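Local coordinates for acyl-CoA dehydrogenase (Mycobacterium thermoresistibile, PDB 3NF4), which binds FAD and probably catalyses the alpha,beta-dehydrogenation of acyl-CoA thioesters, as other acyl-CoA dehydrogenases do, at residues R13-I24 and Q75-E86; A144-T152 and F175-G183. One frame throughout, in Å; residues are numbered along the deposited sequence.

How the contacts relate
Contact 1 (13-24 with 75-86) and contact 2 (144-152 with 175-183) follow one another along the chain, the first closing before the second opens. Their centres lie 36 Å apart, on opposite sides of the centre of the chain, and their nearest atoms are about 13 Å apart, so neither touches the other. Contact 1 packs two helices within the N-terminal domain of the acyl-CoA dehydrogenase family; contact 2 joins two strands within the middle domain. Contact 2 is near the flavin: the side chain of F179 is about 7 Å from the bound FAD. Another subunit reaches contact 1, whereas contact 2 lies within one chain.

Contact 1. Residues R13-I24 and Q75-E86; sequences RLLPSQEAAELI and QPYEVYLQVLEE
R13 starts with CG beside the backbone N (chi1 -64°), Q82 has the same first torsion, and both then run extended, so the two chains lie alongside one another, pointing opposite ways, which carries the guanidinium to E85 and E86 and the amide to L14. NH1 and NH2 of R13 grip E85 end-on, one to each oxygen, with NH2 3.0 Å from E85 OE2. The E85 oxygens lie close to the guanidinium plane, yet the nitrogens approach the carboxylate from above its own plane, the two planes being 76° apart. E86, bent at chi2, instead brings OE2 to 2.9 Å from R13 NE, on the anti side; a weak bond from NH2 reaches the same oxygen. Q82 OE1 accepts from R13 NH1 at 3.2 Å on a lone pair in the carbonyl plane, while Q82 NE2 donates to E78 O and, weakly, to L14 O. One water links L14 N to Q82 OE1, another L14 O to E78 OE2. The buried arginine is bonded along its edge, with Q82 O over one face. E85 also bonds to Y307 and R304 of helix 289-315, and E86 forms a salt bridge with R90, so both carboxylates have further partners. Beside this polar half, V79 divides its methyls: CG1 is 3.7 Å from L23 CD2, CG2 is 3.8 Å from A20 CB and also touches P16 CD. I24 CD1 packs on V83 CG2 at 3.8 Å. The segment axes are 10.4 Å apart and nearly parallel, at 19°, an apolar helix-helix seam flanked by a salt-bridge network in the helical N-terminal domain of the acyl-CoA dehydrogenase fold.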
loop_
_atom_site.group_PDB
_atom_site.type_symbol
_atom_site.label_atom_id
_atom_site.label_comp_id
_atom_site.label_asym_id
_atom_site.label_seq_id
_atom_site.Cartn_x
_atom_site.Cartn_y
_atom_site.Cartn_z
ATOM N N ARG A 13 3.796 7.674 28.440
ATOM C CA ARG A 13 5.196 7.577 28.011
ATOM C C ARG A 13 6.092 6.647 28.846
ATOM O O ARG A 13 5.994 6.606 30.068
ATOM C CB ARG A 13 5.824 8.988 27.926
ATOM C CG ARG A 13 5.184 9.898 26.863
ATOM C CD ARG A 13 6.068 11.070 26.462
ATOM N NE ARG A 13 5.394 11.940 25.495
ATOM C CZ ARG A 13 5.387 11.743 24.170
ATOM N NH1 ARG A 13 6.043 10.711 23.622
ATOM N NH2 ARG A 13 4.716 12.584 23.382
ATOM N N LEU A 14 6.992 5.932 28.185
ATOM C CA LEU A 14 8.030 5.186 28.896
ATOM C C LEU A 14 9.285 6.056 29.108
ATOM O O LEU A 14 9.968 6.427 28.142
ATOM C CB LEU A 14 8.391 3.904 28.141
ATOM C CG LEU A 14 7.476 2.683 28.201
ATOM C CD1 LEU A 14 7.735 1.778 26.977
ATOM C CD2 LEU A 14 7.708 1.894 29.456
ATOM N N LEU A 15 9.578 6.366 30.371
ATOM C CA LEU A 15 10.634 7.314 30.743
ATOM C C LEU A 15 11.548 6.724 31.830
ATOM O O LEU A 15 11.066 5.990 32.693
ATOM C CB LEU A 15 10.009 8.635 31.233
ATOM C CG LEU A 15 9.221 9.474 30.209
ATOM C CD1 LEU A 15 8.273 10.443 30.885
ATOM C CD2 LEU A 15 10.124 10.203 29.190
ATOM N N PRO A 16 12.860 7.062 31.806
ATOM C CA PRO A 16 13.869 6.424 32.688
ATOM C C PRO A 16 13.867 6.853 34.172
ATOM O O PRO A 16 14.575 6.242 34.976
ATOM C CB PRO A 16 15.215 6.803 32.042
ATOM C CG PRO A 16 14.864 7.574 30.772
ATOM C CD PRO A 16 13.472 8.080 30.939
ATOM N N SER A 17 13.097 7.873 34.541
ATOM C CA SER A 17 13.060 8.322 35.938
ATOM C C SER A 17 11.911 9.284 36.200
ATOM O O SER A 17 11.263 9.767 35.262
ATOM C CB SER A 17 14.367 9.017 36.303
ATOM O OG SER A 17 14.493 10.250 35.610
ATOM N N GLN A 18 11.680 9.577 37.479
ATOM C CA GLN A 18 10.655 10.537 37.882
ATOM C C GLN A 18 11.018 11.946 37.415
ATOM O O GLN A 18 10.133 12.753 37.124
ATOM C CB GLN A 18 10.411 10.494 39.408
ATOM C CG GLN A 18 9.252 11.392 39.943
ATOM C CD GLN A 18 7.932 11.236 39.156
ATOM O OE1 GLN A 18 7.454 10.116 38.910
ATOM N NE2 GLN A 18 7.344 12.364 38.761
ATOM N N GLU A 19 12.319 12.225 37.340
ATOM C CA GLU A 19 12.820 13.544 36.935
ATOM C C GLU A 19 12.403 13.841 35.488
ATOM O O GLU A 19 11.924 14.941 35.185
ATOM C CB GLU A 19 14.351 13.615 37.087
ATOM N N ALA A 20 12.569 12.837 34.619
ATOM C CA ALA A 20 12.192 12.946 33.218
ATOM C C ALA A 20 10.684 13.175 33.069
ATOM O O ALA A 20 10.272 13.985 32.244
ATOM C CB ALA A 20 12.667 11.724 32.427
ATOM N N ALA A 21 9.882 12.505 33.901
ATOM C CA ALA A 21 8.427 12.666 33.888
ATOM C C ALA A 21 7.987 14.099 34.164
ATOM O O ALA A 21 7.040 14.599 33.522
ATOM C CB ALA A 21 7.757 11.710 34.871
ATOM N N GLU A 22 8.668 14.757 35.109
ATOM C CA GLU A 22 8.388 16.157 35.440
ATOM C C GLU A 22 8.837 17.122 34.327
ATOM O O GLU A 22 8.220 18.170 34.123
ATOM C CB GLU A 22 9.023 16.543 36.795
ATOM N N LEU A 23 9.905 16.769 33.616
ATOM C CA LEU A 23 10.393 17.586 32.496
ATOM C C LEU A 23 9.388 17.552 31.337
ATOM O O LEU A 23 9.160 18.552 30.659
ATOM C CB LEU A 23 11.784 17.123 32.035
ATOM C CG LEU A 23 12.360 17.750 30.752
ATOM C CD1 LEU A 23 12.639 19.262 30.956
ATOM C CD2 LEU A 23 13.592 17.029 30.266
ATOM N N ILE A 24 8.775 16.391 31.133
ATOM C CA ILE A 24 7.705 16.276 30.153
ATOM C C ILE A 24 6.543 17.163 30.592
ATOM O O ILE A 24 5.975 17.913 29.784
ATOM C CB ILE A 24 7.283 14.821 29.945
ATOM C CG1 ILE A 24 8.421 14.031 29.259
ATOM C CG2 ILE A 24 5.951 14.726 29.185
ATOM C CD1 ILE A 24 8.692 14.400 27.780
ATOM N N GLN A 75 20.676 15.763 28.958
ATOM C CA GLN A 75 19.657 14.741 28.748
ATOM C C GLN A 75 19.987 13.680 27.685
ATOM O O GLN A 75 20.572 13.989 26.636
ATOM C CB GLN A 75 18.317 15.411 28.428
ATOM C CG GLN A 75 17.808 16.354 29.535
ATOM C CD GLN A 75 17.377 15.615 30.797
ATOM O OE1 GLN A 75 16.925 14.467 30.747
ATOM N NE2 GLN A 75 17.503 16.283 31.947
ATOM N N PRO A 76 19.624 12.414 27.951
ATOM C CA PRO A 76 19.718 11.427 26.866
ATOM C C PRO A 76 18.635 11.653 25.789
ATOM O O PRO A 76 17.624 12.326 26.034
ATOM C CB PRO A 76 19.507 10.085 27.585
ATOM C CG PRO A 76 18.738 10.440 28.818
ATOM C CD PRO A 76 19.232 11.793 29.231
ATOM N N TYR A 77 18.873 11.095 24.611
ATOM C CA TYR A 77 17.959 11.197 23.474
ATOM C C TYR A 77 16.562 10.616 23.726
ATOM O O TYR A 77 15.568 11.183 23.284
ATOM C CB TYR A 77 18.618 10.643 22.204
ATOM C CG TYR A 77 19.181 11.749 21.322
ATOM C CD1 TYR A 77 20.079 12.710 21.833
ATOM C CD2 TYR A 77 18.790 11.863 19.983
ATOM C CE1 TYR A 77 20.584 13.754 21.005
ATOM C CE2 TYR A 77 19.287 12.897 19.150
ATOM C CZ TYR A 77 20.177 13.830 19.662
ATOM O OH TYR A 77 20.641 14.828 18.824
ATOM N N GLU A 78 16.503 9.530 24.492
ATOM C CA GLU A 78 15.250 8.920 24.952
ATOM C C GLU A 78 14.337 9.925 25.680
ATOM O O GLU A 78 13.114 9.754 25.681
ATOM C CB GLU A 78 15.579 7.688 25.815
ATOM C CG GLU A 78 14.420 6.874 26.384
ATOM C CD GLU A 78 14.877 5.647 27.247
ATOM O OE1 GLU A 78 15.989 5.638 27.842
ATOM O OE2 GLU A 78 14.101 4.671 27.333
ATOM N N VAL A 79 14.916 10.978 26.273
ATOM C CA VAL A 79 14.125 12.053 26.881
ATOM C C VAL A 79 14.041 13.279 25.957
ATOM O O VAL A 79 12.940 13.801 25.713
ATOM C CB VAL A 79 14.636 12.474 28.323
ATOM C CG1 VAL A 79 13.766 13.550 28.914
ATOM C CG2 VAL A 79 14.655 11.308 29.256
ATOM N N TYR A 80 15.180 13.734 25.430
ATOM C CA TYR A 80 15.167 14.883 24.510
ATOM C C TYR A 80 14.143 14.741 23.366
ATOM O O TYR A 80 13.342 15.654 23.142
ATOM C CB TYR A 80 16.575 15.178 23.959
ATOM C CG TYR A 80 16.605 16.051 22.731
ATOM C CD1 TYR A 80 16.053 17.328 22.750
ATOM C CD2 TYR A 80 17.203 15.606 21.543
ATOM C CE1 TYR A 80 16.089 18.151 21.612
ATOM C CE2 TYR A 80 17.239 16.409 20.404
ATOM C CZ TYR A 80 16.691 17.689 20.455
ATOM O OH TYR A 80 16.714 18.511 19.358
ATOM N N LEU A 81 14.149 13.597 22.676
ATOM C CA LEU A 81 13.290 13.398 21.507
ATOM C C LEU A 81 11.794 13.446 21.815
ATOM O O LEU A 81 11.000 13.918 20.969
ATOM C CB LEU A 81 13.637 12.096 20.768
ATOM C CG LEU A 81 15.000 12.060 20.062
ATOM C CD1 LEU A 81 15.294 10.704 19.444
ATOM C CD2 LEU A 81 15.106 13.185 19.014
ATOM N N GLN A 82 11.420 12.972 23.016
ATOM C CA GLN A 82 10.015 12.945 23.452
ATOM C C GLN A 82 9.522 14.351 23.894
ATOM O O GLN A 82 8.318 14.657 23.827
ATOM C CB GLN A 82 9.769 11.845 24.536
ATOM C CG GLN A 82 10.040 10.384 24.081
ATOM C CD GLN A 82 9.528 9.289 25.050
ATOM O OE1 GLN A 82 8.315 9.096 25.229
ATOM N NE2 GLN A 82 10.455 8.545 25.635
ATOM N N VAL A 83 10.446 15.211 24.335
ATOM C CA VAL A 83 10.124 16.629 24.568
ATOM C C VAL A 83 9.849 17.344 23.233
ATOM O O VAL A 83 8.889 18.129 23.097
ATOM C CB VAL A 83 11.261 17.383 25.295
ATOM C CG1 VAL A 83 11.014 18.901 25.243
ATOM C CG2 VAL A 83 11.419 16.892 26.732
ATOM N N LEU A 84 10.712 17.065 22.260
ATOM C CA LEU A 84 10.541 17.531 20.888
ATOM C C LEU A 84 9.186 17.074 20.313
ATOM O O LEU A 84 8.492 17.842 19.646
ATOM C CB LEU A 84 11.709 17.032 20.036
ATOM C CG LEU A 84 12.028 17.792 18.740
ATOM C CD1 LEU A 84 12.230 19.317 19.011
ATOM C CD2 LEU A 84 13.243 17.193 18.035
ATOM N N GLU A 85 8.789 15.841 20.608
ATOM C CA GLU A 85 7.495 15.334 20.149
ATOM C C GLU A 85 6.291 16.129 20.721
ATOM O O GLU A 85 5.315 16.404 20.003
ATOM C CB GLU A 85 7.370 13.827 20.459
ATOM C CG GLU A 85 6.281 13.137 19.674
ATOM C CD GLU A 85 5.689 11.894 20.332
ATOM O OE1 GLU A 85 6.392 10.902 20.647
ATOM O OE2 GLU A 85 4.466 11.880 20.469
ATOM N N GLU A 86 6.370 16.477 22.009
ATOM C CA GLU A 86 5.303 17.210 22.706
ATOM C C GLU A 86 5.170 18.620 22.134
ATOM O O GLU A 86 4.062 19.068 21.849
ATOM C CB GLU A 86 5.550 17.263 24.226
ATOM C CG GLU A 86 5.385 15.924 24.999
ATOM C CD GLU A 86 3.937 15.418 25.079
ATOM O OE1 GLU A 86 3.000 16.174 24.731
ATOM O OE2 GLU A 86 3.724 14.250 25.488
HETATM O O HOH W 1 6.847 6.325 25.410
HETATM O O HOH W 2 11.712 4.906 26.414
#

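Contact 2. Residues A144-T152 and F175-G183; sequences AAALRCAAT and FYTLFARTG
R181 reaches from the strand 175-181 across to the backbone of 145-149. Its CB lies 3.4 Å from C149 O, the same carbonyl that accepts from R181 N at 2.7 Å. With CG anti to the backbone N, the chain heads toward L147, and CD comes within 4.1 Å of L147 O. A bend at chi3 then turns NE onto that oxygen: the bond is 3.1 Å long and nearly straight at 171°, in the guanidinium plane but tilted 26° from the carbonyl plane. At the tip, NH2 lies 2.8 Å from A145 O, a close approach whose angle is too poor for a hydrogen bond. A151 N completes the backbone pairing by donating to R181 O, which leaves A150 and R181 as a single beta bridge. Next to it, the CB atoms of A151 and A180 meet at 3.8 Å. The short segments cross at 71°, consistent with this brief pairing between strands of two different sheets of the middle domain. Chemically, the positive guanidinium edge faces main-chain carbonyl oxygens of L147 and A145, so the join is polar and probably has a favourable charge-dipole component.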
loop_
_atom_site.group_PDB
_atom_site.type_symbol
_atom_site.label_atom_id
_atom_site.label_comp_id
_atom_site.label_asym_id
_atom_site.label_seq_id
_atom_site.Cartn_x
_atom_site.Cartn_y
_atom_site.Cartn_z
ATOM N N ALA A 144 25.368 16.340 -1.992
ATOM C CA ALA A 144 26.131 17.300 -1.199
ATOM C C ALA A 144 27.439 17.727 -1.867
ATOM O O ALA A 144 27.699 18.925 -2.004
ATOM C CB ALA A 144 26.393 16.741 0.205
ATOM N N ALA A 145 28.239 16.744 -2.285
ATOM C CA ALA A 145 29.565 16.946 -2.900
ATOM C C ALA A 145 29.639 17.905 -4.103
ATOM O O ALA A 145 30.715 18.401 -4.427
ATOM C CB ALA A 145 30.175 15.595 -3.273
ATOM N N ALA A 146 28.504 18.166 -4.749
ATOM C CA ALA A 146 28.468 19.037 -5.932
ATOM C C ALA A 146 28.327 20.539 -5.597
ATOM O O ALA A 146 28.069 21.364 -6.484
ATOM C CB ALA A 146 27.355 18.578 -6.896
ATOM N N LEU A 147 28.504 20.891 -4.322
ATOM C CA LEU A 147 28.336 22.280 -3.892
ATOM C C LEU A 147 29.459 23.178 -4.436
ATOM O O LEU A 147 30.532 22.688 -4.810
ATOM C CB LEU A 147 28.166 22.398 -2.365
ATOM C CG LEU A 147 29.318 22.129 -1.398
ATOM C CD1 LEU A 147 30.403 23.212 -1.473
ATOM C CD2 LEU A 147 28.793 22.033 0.017
ATOM N N ARG A 148 29.210 24.484 -4.482
ATOM C CA ARG A 148 30.123 25.383 -5.183
ATOM C C ARG A 148 30.432 26.757 -4.577
ATOM O O ARG A 148 31.281 27.473 -5.114
ATOM C CB ARG A 148 29.669 25.526 -6.630
ATOM C CG ARG A 148 30.645 24.909 -7.602
ATOM C CD ARG A 148 29.962 24.504 -8.892
ATOM N NE ARG A 148 30.016 23.051 -9.078
ATOM C CZ ARG A 148 30.861 22.422 -9.906
ATOM N NH1 ARG A 148 31.743 23.111 -10.658
ATOM N NH2 ARG A 148 30.813 21.091 -9.994
ATOM N N CYS A 149 29.760 27.118 -3.480
ATOM C CA CYS A 149 30.065 28.349 -2.753
ATOM C C CYS A 149 31.573 28.355 -2.455
ATOM O O CYS A 149 32.111 27.395 -1.887
ATOM C CB CYS A 149 29.240 28.459 -1.462
ATOM S SG CYS A 149 29.116 30.151 -0.728
ATOM N N ALA A 150 32.250 29.418 -2.877
ATOM C CA ALA A 150 33.710 29.455 -2.808
ATOM C C ALA A 150 34.254 30.165 -1.564
ATOM O O ALA A 150 33.851 31.278 -1.245
ATOM C CB ALA A 150 34.292 30.059 -4.095
ATOM N N ALA A 151 35.146 29.488 -0.853
ATOM C CA ALA A 151 35.943 30.112 0.208
ATOM C C ALA A 151 37.430 30.015 -0.140
ATOM O O ALA A 151 38.037 28.945 -0.059
ATOM C CB ALA A 151 35.667 29.470 1.548
ATOM N N THR A 152 38.005 31.140 -0.548
ATOM C CA THR A 152 39.393 31.166 -1.006
ATOM C C THR A 152 40.331 31.873 -0.006
ATOM O O THR A 152 40.009 32.956 0.494
ATOM C CB THR A 152 39.518 31.675 -2.486
ATOM O OG1 THR A 152 40.832 32.191 -2.713
ATOM C CG2 THR A 152 38.471 32.750 -2.828
ATOM N N PHE A 175 23.790 33.025 14.597
ATOM C CA PHE A 175 24.979 32.405 14.016
ATOM C C PHE A 175 24.594 31.355 12.976
ATOM O O PHE A 175 23.490 30.786 13.019
ATOM C CB PHE A 175 25.903 31.808 15.097
ATOM C CG PHE A 175 25.277 30.685 15.913
ATOM C CD1 PHE A 175 25.471 29.357 15.554
ATOM C CD2 PHE A 175 24.511 30.958 17.045
ATOM C CE1 PHE A 175 24.904 28.317 16.306
ATOM C CE2 PHE A 175 23.936 29.922 17.800
ATOM C CZ PHE A 175 24.142 28.603 17.431
ATOM N N TYR A 176 25.518 31.107 12.047
ATOM C CA TYR A 176 25.290 30.212 10.930
ATOM C C TYR A 176 26.429 29.210 10.807
ATOM O O TYR A 176 27.597 29.593 10.794
ATOM C CB TYR A 176 25.140 31.005 9.616
ATOM C CG TYR A 176 23.916 31.892 9.588
ATOM C CD1 TYR A 176 22.713 31.442 9.041
ATOM C CD2 TYR A 176 23.944 33.171 10.144
ATOM C CE1 TYR A 176 21.581 32.260 9.032
ATOM C CE2 TYR A 176 22.815 33.995 10.148
ATOM C CZ TYR A 176 21.644 33.536 9.596
ATOM O OH TYR A 176 20.540 34.349 9.599
ATOM N N THR A 177 26.090 27.930 10.706
ATOM C CA THR A 177 27.071 26.924 10.365
ATOM C C THR A 177 27.100 26.760 8.842
ATOM O O THR A 177 26.140 26.256 8.257
ATOM C CB THR A 177 26.765 25.599 11.093
ATOM O OG1 THR A 177 26.986 25.776 12.497
ATOM C CG2 THR A 177 27.656 24.486 10.618
ATOM N N LEU A 178 28.214 27.170 8.224
ATOM C CA LEU A 178 28.398 27.205 6.768
ATOM C C LEU A 178 29.310 26.102 6.211
ATOM O O LEU A 178 30.293 25.719 6.857
ATOM C CB LEU A 178 28.990 28.567 6.379
ATOM C CG LEU A 178 29.367 28.870 4.920
ATOM C CD1 LEU A 178 28.132 28.850 3.962
ATOM C CD2 LEU A 178 30.146 30.191 4.823
ATOM N N PHE A 179 29.006 25.622 5.001
ATOM C CA PHE A 179 29.895 24.707 4.270
ATOM C C PHE A 179 30.296 25.296 2.918
ATOM O O PHE A 179 29.436 25.520 2.076
ATOM C CB PHE A 179 29.246 23.325 4.097
ATOM C CG PHE A 179 29.027 22.592 5.402
ATOM C CD1 PHE A 179 30.019 21.764 5.928
ATOM C CD2 PHE A 179 27.841 22.743 6.117
ATOM C CE1 PHE A 179 29.828 21.092 7.151
ATOM C CE2 PHE A 179 27.644 22.078 7.327
ATOM C CZ PHE A 179 28.640 21.251 7.844
ATOM N N ALA A 180 31.592 25.569 2.720
ATOM C CA ALA A 180 32.080 26.149 1.443
ATOM C C ALA A 180 33.321 25.470 0.869
ATOM O O ALA A 180 34.051 24.791 1.591
ATOM C CB ALA A 180 32.307 27.650 1.567
ATOM N N ARG A 181 33.539 25.664 -0.434
ATOM C CA ARG A 181 34.600 24.977 -1.181
ATOM C C ARG A 181 35.975 25.670 -1.120
ATOM O O ARG A 181 36.102 26.849 -1.434
ATOM C CB ARG A 181 34.171 24.751 -2.636
ATOM C CG ARG A 181 35.146 23.889 -3.447
ATOM C CD ARG A 181 34.534 23.308 -4.736
ATOM N NE ARG A 181 33.541 22.246 -4.508
ATOM C CZ ARG A 181 33.817 21.001 -4.108
ATOM N NH1 ARG A 181 35.070 20.621 -3.852
ATOM N NH2 ARG A 181 32.826 20.128 -3.952
ATOM N N THR A 182 36.991 24.912 -0.709
ATOM C CA THR A 182 38.373 25.393 -0.610
ATOM C C THR A 182 39.292 24.767 -1.669
ATOM O O THR A 182 40.332 25.341 -2.002
ATOM C CB THR A 182 38.968 25.134 0.795
ATOM O OG1 THR A 182 38.726 23.775 1.181
ATOM C CG2 THR A 182 38.347 26.066 1.829
ATOM N N GLY A 183 38.903 23.598 -2.187
ATOM C CA GLY A 183 39.622 22.909 -3.270
ATOM C C GLY A 183 38.702 22.046 -4.129
ATOM O O GLY A 183 39.118 21.036 -4.712
#